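Local coordinates for protein gamma-glutamyltranspeptidase (Ggt) (Helicobacter pylori 26695, PDB 5BPK) that probably hydrolyses gamma-glutamyl compounds such as glutathione and transfers their gamma-glutamyl group, as an N-terminal nucleophile hydrolase, at residues 3-7 with 165-169; 52-56 with 93-97; 132-137 with 155-161. All blocks are in the same frame, centred on the assembly; numbering follows the deposited sequence.

The three contacts illustrate how chemistry follows place in a fold. Interaction 1 is buried and joins strands of two different sheets, with methyl groups at one end and a short chain of polar bonds at the other. Interaction 2, partly buried, packs two turns beside the inhibitor, relying on an aromatic face, a glycine and a bridging water. Interaction 3, also partly buried, is a parallel strand pair stitched by backbone bonds and edged with charged side chains. Interactions 2 and 3 meet where Arg96 CG lies 3.5 Å from Met161 SD; interaction 1 lies on the other side of the chain's centre, its centre about 23 Å from that of interaction 2 and about 26 Å from that of interaction 3.

Interaction 1. Residues 3-7 with 165-169; sequences HYSVA and NAIQV
His3 and Asn165 open a polar cluster between two strands that approach face to face rather than edge to edge, their axes 6.7 Å apart. Asn165 ND2 donates to His3 O over 2.8 Å, nearly in line with the carbonyl and within the plane of its own amide. The carbonyl of the same Asn165 receives Ser5 OG at 2.7 Å, the hydroxyl standing above the carbonyl plane. Ser5 OG is in turn the acceptor for His3 NE2 at 2.9 Å; this bond leaves the edge of the imidazole in the ring plane but is bent, 131° at the hydrogen. The other ring nitrogen, ND1, is bonded to Thr17 OG1.

Farther along, Ile167 places CG1 anti to its carbonyl carbon (chi1 -61°) and then runs extended, packing CD1 against the backbone of strand 2-8, 3.5 Å from Ser5 O and 3.6 Å from Ala7 N. Ala7 CB adds an apolar patch, 4.1 Å from Ile167 CD1 and 4.3 Å from Val169 CG2.

The layering is consistent with the stacked sheets of the N-terminal nucleophile hydrolase fold. Strand 2-8, which holds residues 3-7, pairs with strand 13-19 and with a strand of the partner chain, whose Ser43 also bonds Asn165 ND2. The small Ser5 and Ala7 are consistent with the close approach, and the relay from Thr17 through His3 and Ser5 to Asn165 fixes the imidazole's rotation while satisfying buried polar atoms.

Interaction 2. Residues 52-56 with 93-97; sequences NLYGL and GGSRI. With 4UD ((2S)-amino[(5S)-4,5-dihydro-1,2-oxazol-5-yl]acetic acid), chain O; EDO (1,2-ethanediol), chain Q.
Tyr54 lays its ring flat on Gly94, whose CA sits 3.8 Å from the ring centroid and only 7° off the normal, a CH-pi contact. Lacking a side chain, Gly94 leaves room for the ring, and Leu53 CB covers the opposite face. Arg96 NH2 reaches the ring edge instead, 3.7 Å from Tyr54 CD1, with guanidinium and ring planes 72° apart. The branched end of Leu56 meets Ser95 CB, with CD1 and CD2 both 3.8 Å from it.

Gly93 to Arg96 form a type II' turn leading into helix 96-109, and this turn borders the inhibitor pocket: Gly94 N makes a weak bond of 3.4 Å to inhibitor O2, while Tyr54 OH lies 3.6 Å from its C5 and is bonded to Asn21, another residue of the ligand pocket.

A second shell holds the 52-56 loop in shape. Asn52 OD1 accepts Tyr54 N, an Asx turn, and Leu56 N at 3.1 Å, the two donors arriving from opposite faces of its amide. One water joins Leu53 O to Arg96 NH2, which donates to it over 2.8 Å. Farther out, Gln127 spans the contact by bonding both Tyr54 O and Ser95 OG, and Tyr323 of the partner chain bonds Ser95 O.

Interaction 3. Residues 132-137 with 155-161; sequences ELRIEK and IVTKPVM. With EDO (1,2-ethanediol), chain C; EDO (1,2-ethanediol), chain R.
A beta-alpha-beta unit brings strands 133-135 and 155-157 side by side as a two-stranded parallel sheet. Val156 N donates to Leu133 O, Ile135 N to Val156 O at 2.8 Å, and Lys158 N to Ile135 O, so the bonds alternate between the two strands. On one face Ile135 CD1 touches Ile155 CG2 at 3.7 Å. On the other, Lys158 crosses over Glu132 and Arg134: its NZ takes the syn lone pair of Glu132 OE2 in a 2.7 Å salt bridge, with Val156 CG2 packed against the carboxylate carbon.

Arg134, extended with CG anti to its backbone N (chi1 169°), lies between Lys158, whose CB covers one guanidinium face, and Met161, which runs past in the opposite direction with CG over the other, 3.5 Å from Arg134 NE. In the guanidinium plane Arg134 NH2 donates to Pro159 O at 2.9 Å and NE to a water; together these bonds limit the group's rotation. Glu136 OE2 accepts Met161 N through the anti lone pair at 2.8 Å, holding the loop that follows strand 155-157; its OE1 is paired with Arg185.

Leu133 and Ile155 rest against Leu148 of helix 142-151, the crossover helix, while on the face carrying Arg134, that side chain and Met161 of the following loop meet Arg96 of helix 96-109.

Interaction 1. Residues 3-7 with 165-169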
loop_
_atom_site.group_PDB
_atom_site.type_symbol
_atom_site.label_atom_id
_atom_site.label_comp_id
_atom_site.label_asym_id
_atom_site.label_seq_id
_atom_site.Cartn_x
_atom_site.Cartn_y
_atom_site.Cartn_z
ATOM N N HIS B 3 3.276 2.311 4.169
ATOM C CA HIS B 3 2.972 3.593 3.555
ATOM C C HIS B 3 3.823 4.696 4.175
ATOM O O HIS B 3 3.998 4.739 5.393
ATOM C CB HIS B 3 1.494 3.983 3.722
ATOM C CG HIS B 3 1.182 5.276 3.054
ATOM N ND1 HIS B 3 1.004 5.359 1.695
ATOM C CD2 HIS B 3 1.170 6.548 3.517
ATOM C CE1 HIS B 3 0.867 6.626 1.352
ATOM N NE2 HIS B 3 0.955 7.367 2.443
ATOM N N TYR B 4 4.319 5.608 3.346
ATOM C CA TYR B 4 4.933 6.823 3.864
ATOM C C TYR B 4 4.482 8.079 3.117
ATOM O O TYR B 4 4.099 8.018 1.964
ATOM C CB TYR B 4 6.447 6.663 3.917
ATOM C CG TYR B 4 7.193 6.413 2.620
ATOM C CD1 TYR B 4 7.462 5.111 2.170
ATOM C CD2 TYR B 4 7.705 7.474 1.888
ATOM C CE1 TYR B 4 8.188 4.889 0.994
ATOM C CE2 TYR B 4 8.432 7.265 0.707
ATOM C CZ TYR B 4 8.691 5.979 0.278
ATOM O OH TYR B 4 9.426 5.800 -0.875
ATOM N N SER B 5 4.517 9.205 3.828
ATOM C CA SER B 5 3.940 10.455 3.398
ATOM C C SER B 5 4.957 11.568 3.612
ATOM O O SER B 5 5.573 11.650 4.687
ATOM C CB SER B 5 2.672 10.755 4.204
ATOM O OG SER B 5 1.625 9.819 3.927
ATOM N N VAL B 6 5.092 12.441 2.614
ATOM C CA VAL B 6 6.041 13.542 2.675
ATOM C C VAL B 6 5.392 14.817 2.142
ATOM O O VAL B 6 4.713 14.792 1.122
ATOM C CB VAL B 6 7.333 13.272 1.839
ATOM C CG1 VAL B 6 8.387 14.335 2.132
ATOM C CG2 VAL B 6 7.896 11.854 2.096
ATOM N N ALA B 7 5.632 15.930 2.823
ATOM C CA ALA B 7 5.216 17.243 2.323
ATOM C C ALA B 7 6.301 18.254 2.652
ATOM O O ALA B 7 6.785 18.277 3.795
ATOM C CB ALA B 7 3.882 17.656 2.924
ATOM N N ASN B 165 0.357 6.592 8.007
ATOM C CA ASN B 165 1.243 7.708 8.230
ATOM C C ASN B 165 0.686 8.844 7.394
ATOM O O ASN B 165 0.589 8.725 6.170
ATOM C CB ASN B 165 2.669 7.329 7.854
ATOM C CG ASN B 165 3.201 6.242 8.743
ATOM O OD1 ASN B 165 3.259 6.418 9.964
ATOM N ND2 ASN B 165 3.557 5.099 8.158
ATOM N N ALA B 166 0.277 9.914 8.062
ATOM C CA ALA B 166 -0.479 10.970 7.420
ATOM C C ALA B 166 -0.003 12.365 7.835
ATOM O O ALA B 166 0.525 12.561 8.937
ATOM C CB ALA B 166 -1.963 10.796 7.705
ATOM N N ILE B 167 -0.190 13.317 6.925
ATOM C CA ILE B 167 0.165 14.719 7.137
ATOM C C ILE B 167 -1.026 15.592 6.793
ATOM O O ILE B 167 -1.721 15.333 5.802
ATOM C CB ILE B 167 1.365 15.160 6.260
ATOM C CG1 ILE B 167 2.615 14.352 6.585
ATOM C CG2 ILE B 167 1.634 16.655 6.421
ATOM C CD1 ILE B 167 3.740 14.479 5.530
ATOM N N GLN B 168 -1.287 16.584 7.648
ATOM C CA GLN B 168 -2.220 17.648 7.342
ATOM C C GLN B 168 -1.445 18.959 7.248
ATOM O O GLN B 168 -0.586 19.254 8.092
ATOM C CB GLN B 168 -3.326 17.738 8.397
ATOM C CG GLN B 168 -4.376 18.804 8.125
ATOM C CD GLN B 168 -5.415 18.908 9.220
ATOM O OE1 GLN B 168 -5.081 19.000 10.401
ATOM N NE2 GLN B 168 -6.679 18.919 8.835
ATOM N N VAL B 169 -1.770 19.753 6.230
ATOM C CA VAL B 169 -1.098 21.030 6.006
ATOM C C VAL B 169 -2.139 22.145 6.075
ATOM O O VAL B 169 -3.183 22.085 5.409
ATOM C CB VAL B 169 -0.364 21.071 4.658
ATOM C CG1 VAL B 169 0.377 22.381 4.493
ATOM C CG2 VAL B 169 0.599 19.903 4.541
#

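Interaction 2. Residues 52-56 with 93-97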
loop_
_atom_site.group_PDB
_atom_site.type_symbol
_atom_site.label_atom_id
_atom_site.label_comp_id
_atom_site.label_asym_id
_atom_site.label_seq_id
_atom_site.Cartn_x
_atom_site.Cartn_y
_atom_site.Cartn_z
ATOM N N ASN B 52 -8.011 -14.836 -2.359
ATOM C CA ASN B 52 -6.573 -14.708 -2.098
ATOM C C ASN B 52 -6.297 -14.432 -0.618
ATOM O O ASN B 52 -7.183 -14.605 0.221
ATOM C CB ASN B 52 -5.932 -13.670 -3.046
ATOM C CG ASN B 52 -6.153 -12.208 -2.621
ATOM O OD1 ASN B 52 -6.974 -11.890 -1.757
ATOM N ND2 ASN B 52 -5.403 -11.311 -3.259
ATOM N N LEU B 53 -5.069 -14.020 -0.306
ATOM C CA LEU B 53 -4.644 -13.770 1.081
ATOM C C LEU B 53 -5.568 -12.803 1.834
ATOM O O LEU B 53 -5.653 -12.867 3.060
ATOM C CB LEU B 53 -3.204 -13.242 1.114
ATOM C CG LEU B 53 -2.063 -14.261 0.994
ATOM C CD1 LEU B 53 -0.719 -13.535 0.856
ATOM C CD2 LEU B 53 -2.029 -15.214 2.185
ATOM N N TYR B 54 -6.241 -11.909 1.109
ATOM C CA TYR B 54 -7.134 -10.919 1.736
ATOM C C TYR B 54 -8.620 -11.227 1.522
ATOM O O TYR B 54 -9.482 -10.400 1.829
ATOM C CB TYR B 54 -6.776 -9.500 1.258
ATOM C CG TYR B 54 -5.291 -9.254 1.336
ATOM C CD1 TYR B 54 -4.677 -9.066 2.564
ATOM C CD2 TYR B 54 -4.490 -9.276 0.196
ATOM C CE1 TYR B 54 -3.316 -8.868 2.663
ATOM C CE2 TYR B 54 -3.120 -9.080 0.288
ATOM C CZ TYR B 54 -2.539 -8.876 1.529
ATOM O OH TYR B 54 -1.175 -8.696 1.642
ATOM N N GLY B 55 -8.916 -12.425 1.020
ATOM C CA GLY B 55 -10.297 -12.819 0.734
ATOM C C GLY B 55 -10.904 -12.120 -0.472
ATOM O O GLY B 55 -12.126 -12.077 -0.632
ATOM N N LEU B 56 -10.056 -11.546 -1.317
ATOM C CA LEU B 56 -10.511 -10.893 -2.534
ATOM C C LEU B 56 -10.619 -11.932 -3.653
ATOM O O LEU B 56 -9.834 -12.890 -3.720
ATOM C CB LEU B 56 -9.559 -9.755 -2.912
ATOM C CG LEU B 56 -9.481 -8.611 -1.898
ATOM C CD1 LEU B 56 -8.261 -7.742 -2.188
ATOM C CD2 LEU B 56 -10.764 -7.778 -1.877
ATOM N N GLY B 93 -2.487 -2.938 4.401
ATOM C CA GLY B 93 -3.641 -3.704 4.862
ATOM C C GLY B 93 -4.379 -4.511 3.812
ATOM O O GLY B 93 -5.450 -5.015 4.090
ATOM N N GLY B 94 -3.812 -4.639 2.614
ATOM C CA GLY B 94 -4.465 -5.348 1.514
ATOM C C GLY B 94 -5.861 -4.812 1.257
ATOM O O GLY B 94 -6.041 -3.632 1.028
ATOM N N SER B 95 -6.858 -5.690 1.306
ATOM C CA SER B 95 -8.240 -5.276 1.090
ATOM C C SER B 95 -8.712 -4.168 2.051
ATOM O O SER B 95 -9.611 -3.392 1.710
ATOM C CB SER B 95 -9.148 -6.480 1.253
ATOM O OG SER B 95 -8.937 -7.042 2.541
ATOM N N ARG B 96 -8.121 -4.088 3.242
ATOM C CA ARG B 96 -8.537 -3.092 4.237
ATOM C C ARG B 96 -7.997 -1.688 3.945
ATOM O O ARG B 96 -8.423 -0.734 4.575
ATOM C CB ARG B 96 -8.127 -3.510 5.661
ATOM C CG ARG B 96 -9.049 -4.513 6.325
ATOM C CD ARG B 96 -8.968 -5.908 5.760
ATOM N NE ARG B 96 -7.655 -6.520 5.930
ATOM C CZ ARG B 96 -7.377 -7.793 5.640
ATOM N NH1 ARG B 96 -8.326 -8.613 5.190
ATOM N NH2 ARG B 96 -6.151 -8.255 5.821
ATOM N N ILE B 97 -7.084 -1.553 2.986
ATOM C CA ILE B 97 -6.488 -0.247 2.696
ATOM C C ILE B 97 -7.556 0.779 2.346
ATOM O O ILE B 97 -7.558 1.894 2.885
ATOM C CB ILE B 97 -5.468 -0.314 1.555
ATOM C CG1 ILE B 97 -4.242 -1.104 2.011
ATOM C CG2 ILE B 97 -5.061 1.110 1.117
ATOM C CD1 ILE B 97 -3.247 -1.352 0.920
HETATM C C3 4UD O . 0.007 -4.333 1.672
HETATM C C4 4UD O . -0.573 -4.774 -0.426
HETATM C C5 4UD O . 0.131 -5.473 0.722
HETATM C C6 4UD O . -1.298 -5.694 -1.418
HETATM C C8 4UD O . -1.838 -4.803 -2.514
HETATM O O9 4UD O . -1.135 -4.439 -3.424
HETATM O O10 4UD O . -3.127 -4.391 -2.486
HETATM N N7 4UD O . -0.359 -6.649 -2.021
HETATM O O2 4UD O . -1.555 -3.937 0.179
HETATM N N1 4UD O . -0.942 -3.540 1.297
HETATM C C1 EDO Q . -8.005 -10.740 -5.747
HETATM O O1 EDO Q . -7.851 -9.525 -6.499
HETATM C C2 EDO Q . -7.355 -11.930 -6.440
HETATM O O2 EDO Q . -8.186 -13.103 -6.335
HETATM O O HOH W 1 -5.883 -11.068 5.491
#

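Interaction 3. Residues 132-137 with 155-161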
loop_
_atom_site.group_PDB
_atom_site.type_symbol
_atom_site.label_atom_id
_atom_site.label_comp_id
_atom_site.label_asym_id
_atom_site.label_seq_id
_atom_site.Cartn_x
_atom_site.Cartn_y
_atom_site.Cartn_z
ATOM N N GLU B 132 -19.601 -9.544 6.361
ATOM C CA GLU B 132 -19.420 -9.256 7.787
ATOM C C GLU B 132 -19.012 -7.799 7.960
ATOM O O GLU B 132 -18.382 -7.212 7.079
ATOM C CB GLU B 132 -18.353 -10.173 8.394
ATOM C CG GLU B 132 -16.926 -9.896 7.930
ATOM C CD GLU B 132 -15.896 -10.900 8.430
ATOM O OE1 GLU B 132 -16.267 -12.038 8.830
ATOM O OE2 GLU B 132 -14.686 -10.550 8.397
ATOM N N LEU B 133 -19.380 -7.220 9.097
ATOM C CA LEU B 133 -18.889 -5.888 9.459
ATOM C C LEU B 133 -17.761 -6.101 10.457
ATOM O O LEU B 133 -17.990 -6.460 11.617
ATOM C CB LEU B 133 -20.004 -5.005 10.042
ATOM C CG LEU B 133 -19.625 -3.540 10.350
ATOM C CD1 LEU B 133 -19.234 -2.771 9.066
ATOM C CD2 LEU B 133 -20.815 -2.865 11.039
ATOM N N ARG B 134 -16.539 -5.907 9.983
ATOM C CA ARG B 134 -15.350 -6.103 10.790
ATOM C C ARG B 134 -15.087 -4.844 11.609
ATOM O O ARG B 134 -15.091 -3.734 11.068
ATOM C CB ARG B 134 -14.163 -6.425 9.877
ATOM C CG ARG B 134 -12.820 -6.394 10.548
ATOM C CD ARG B 134 -11.721 -6.834 9.633
ATOM N NE ARG B 134 -10.452 -6.860 10.354
ATOM C CZ ARG B 134 -9.355 -7.503 9.960
ATOM N NH1 ARG B 134 -9.346 -8.180 8.817
ATOM N NH2 ARG B 134 -8.256 -7.470 10.719
ATOM N N ILE B 135 -14.870 -5.036 12.908
ATOM C CA ILE B 135 -14.551 -3.946 13.829
ATOM C C ILE B 135 -13.277 -4.251 14.629
ATOM O O ILE B 135 -12.746 -5.372 14.575
ATOM C CB ILE B 135 -15.757 -3.642 14.767
ATOM C CG1 ILE B 135 -16.039 -4.801 15.728
ATOM C CG2 ILE B 135 -16.986 -3.340 13.932
ATOM C CD1 ILE B 135 -16.856 -4.404 16.924
ATOM N N GLU B 136 -12.821 -3.257 15.389
ATOM C CA GLU B 136 -11.648 -3.382 16.263
ATOM C C GLU B 136 -12.081 -3.428 17.712
ATOM O O GLU B 136 -13.141 -2.906 18.074
ATOM C CB GLU B 136 -10.675 -2.211 16.036
ATOM C CG GLU B 136 -10.158 -2.136 14.600
ATOM C CD GLU B 136 -9.288 -0.934 14.333
ATOM O OE1 GLU B 136 -9.629 0.194 14.797
ATOM O OE2 GLU B 136 -8.232 -1.117 13.669
ATOM N N LYS B 137 -11.244 -4.040 18.547
ATOM C CA LYS B 137 -11.555 -4.170 19.968
ATOM C C LYS B 137 -11.764 -2.779 20.575
ATOM O O LYS B 137 -11.006 -1.857 20.291
ATOM C CB LYS B 137 -10.444 -4.924 20.694
ATOM C CG LYS B 137 -10.838 -5.395 22.094
ATOM C CD LYS B 137 -9.853 -6.406 22.689
ATOM C CE LYS B 137 -8.442 -5.859 22.744
ATOM N NZ LYS B 137 -7.526 -6.635 23.633
ATOM N N ILE B 155 -21.473 -8.708 12.983
ATOM C CA ILE B 155 -20.345 -7.921 13.481
ATOM C C ILE B 155 -19.305 -8.865 14.052
ATOM O O ILE B 155 -19.634 -9.753 14.851
ATOM C CB ILE B 155 -20.799 -6.906 14.537
ATOM C CG1 ILE B 155 -21.874 -5.999 13.936
ATOM C CG2 ILE B 155 -19.581 -6.103 15.068
ATOM C CD1 ILE B 155 -22.414 -4.970 14.873
ATOM N N VAL B 156 -18.057 -8.679 13.630
ATOM C CA VAL B 156 -16.948 -9.520 14.060
ATOM C C VAL B 156 -15.778 -8.632 14.490
ATOM O O VAL B 156 -15.391 -7.699 13.776
ATOM C CB VAL B 156 -16.493 -10.503 12.958
ATOM C CG1 VAL B 156 -17.652 -11.407 12.557
ATOM C CG2 VAL B 156 -15.961 -9.787 11.736
ATOM N N THR B 157 -15.233 -8.921 15.666
ATOM C CA THR B 157 -14.082 -8.189 16.168
ATOM C C THR B 157 -12.831 -8.958 15.756
ATOM O O THR B 157 -12.681 -10.140 16.087
ATOM C CB THR B 157 -14.141 -8.020 17.702
ATOM O OG1 THR B 157 -15.379 -7.389 18.078
ATOM C CG2 THR B 157 -12.944 -7.207 18.200
ATOM N N LYS B 158 -11.950 -8.274 15.028
ATOM C CA LYS B 158 -10.735 -8.844 14.480
ATOM C C LYS B 158 -9.544 -7.936 14.793
ATOM O O LYS B 158 -9.720 -6.846 15.330
ATOM C CB LYS B 158 -10.893 -9.064 12.971
ATOM C CG LYS B 158 -11.762 -10.266 12.633
ATOM C CD LYS B 158 -11.872 -10.498 11.130
ATOM C CE LYS B 158 -12.489 -11.854 10.818
ATOM N NZ LYS B 158 -12.679 -12.051 9.350
ATOM N N PRO B 159 -8.320 -8.387 14.468
ATOM C CA PRO B 159 -7.151 -7.561 14.784
ATOM C C PRO B 159 -7.203 -6.171 14.167
ATOM O O PRO B 159 -7.898 -5.959 13.181
ATOM C CB PRO B 159 -5.987 -8.384 14.230
ATOM C CG PRO B 159 -6.468 -9.813 14.348
ATOM C CD PRO B 159 -7.936 -9.753 14.068
ATOM N N VAL B 160 -6.456 -5.235 14.741
ATOM C CA VAL B 160 -6.462 -3.874 14.240
ATOM C C VAL B 160 -6.068 -3.822 12.768
ATOM O O VAL B 160 -5.228 -4.603 12.291
ATOM C CB VAL B 160 -5.593 -2.901 15.101
ATOM C CG1 VAL B 160 -6.209 -2.710 16.457
ATOM C CG2 VAL B 160 -4.125 -3.348 15.178
ATOM N N MET B 161 -6.652 -2.846 12.081
ATOM C CA MET B 161 -6.546 -2.694 10.650
ATOM C C MET B 161 -5.731 -1.463 10.304
ATOM O O MET B 161 -6.102 -0.361 10.683
ATOM C CB MET B 161 -7.938 -2.510 10.067
ATOM C CG MET B 161 -8.799 -3.740 10.099
ATOM S SD MET B 161 -10.423 -3.441 9.400
ATOM C CE MET B 161 -11.216 -2.535 10.748
HETATM C C1 EDO C . -4.981 -6.481 17.948
HETATM O O1 EDO C . -4.728 -6.380 16.551
HETATM C C2 EDO C . -6.414 -6.045 18.196
HETATM O O2 EDO C . -6.792 -6.283 19.551
HETATM C C1 EDO R . -15.398 1.438 14.624
HETATM O O1 EDO R . -16.733 1.744 14.196
HETATM C C2 EDO R . -15.280 -0.055 14.947
HETATM O O2 EDO R . -13.944 -0.452 15.332
HETATM O O HOH W 2 -14.616 -14.315 8.703
HETATM O O HOH W 3 -10.507 -5.313 12.779
HETATM O O HOH W 4 -8.951 -5.104 17.335
#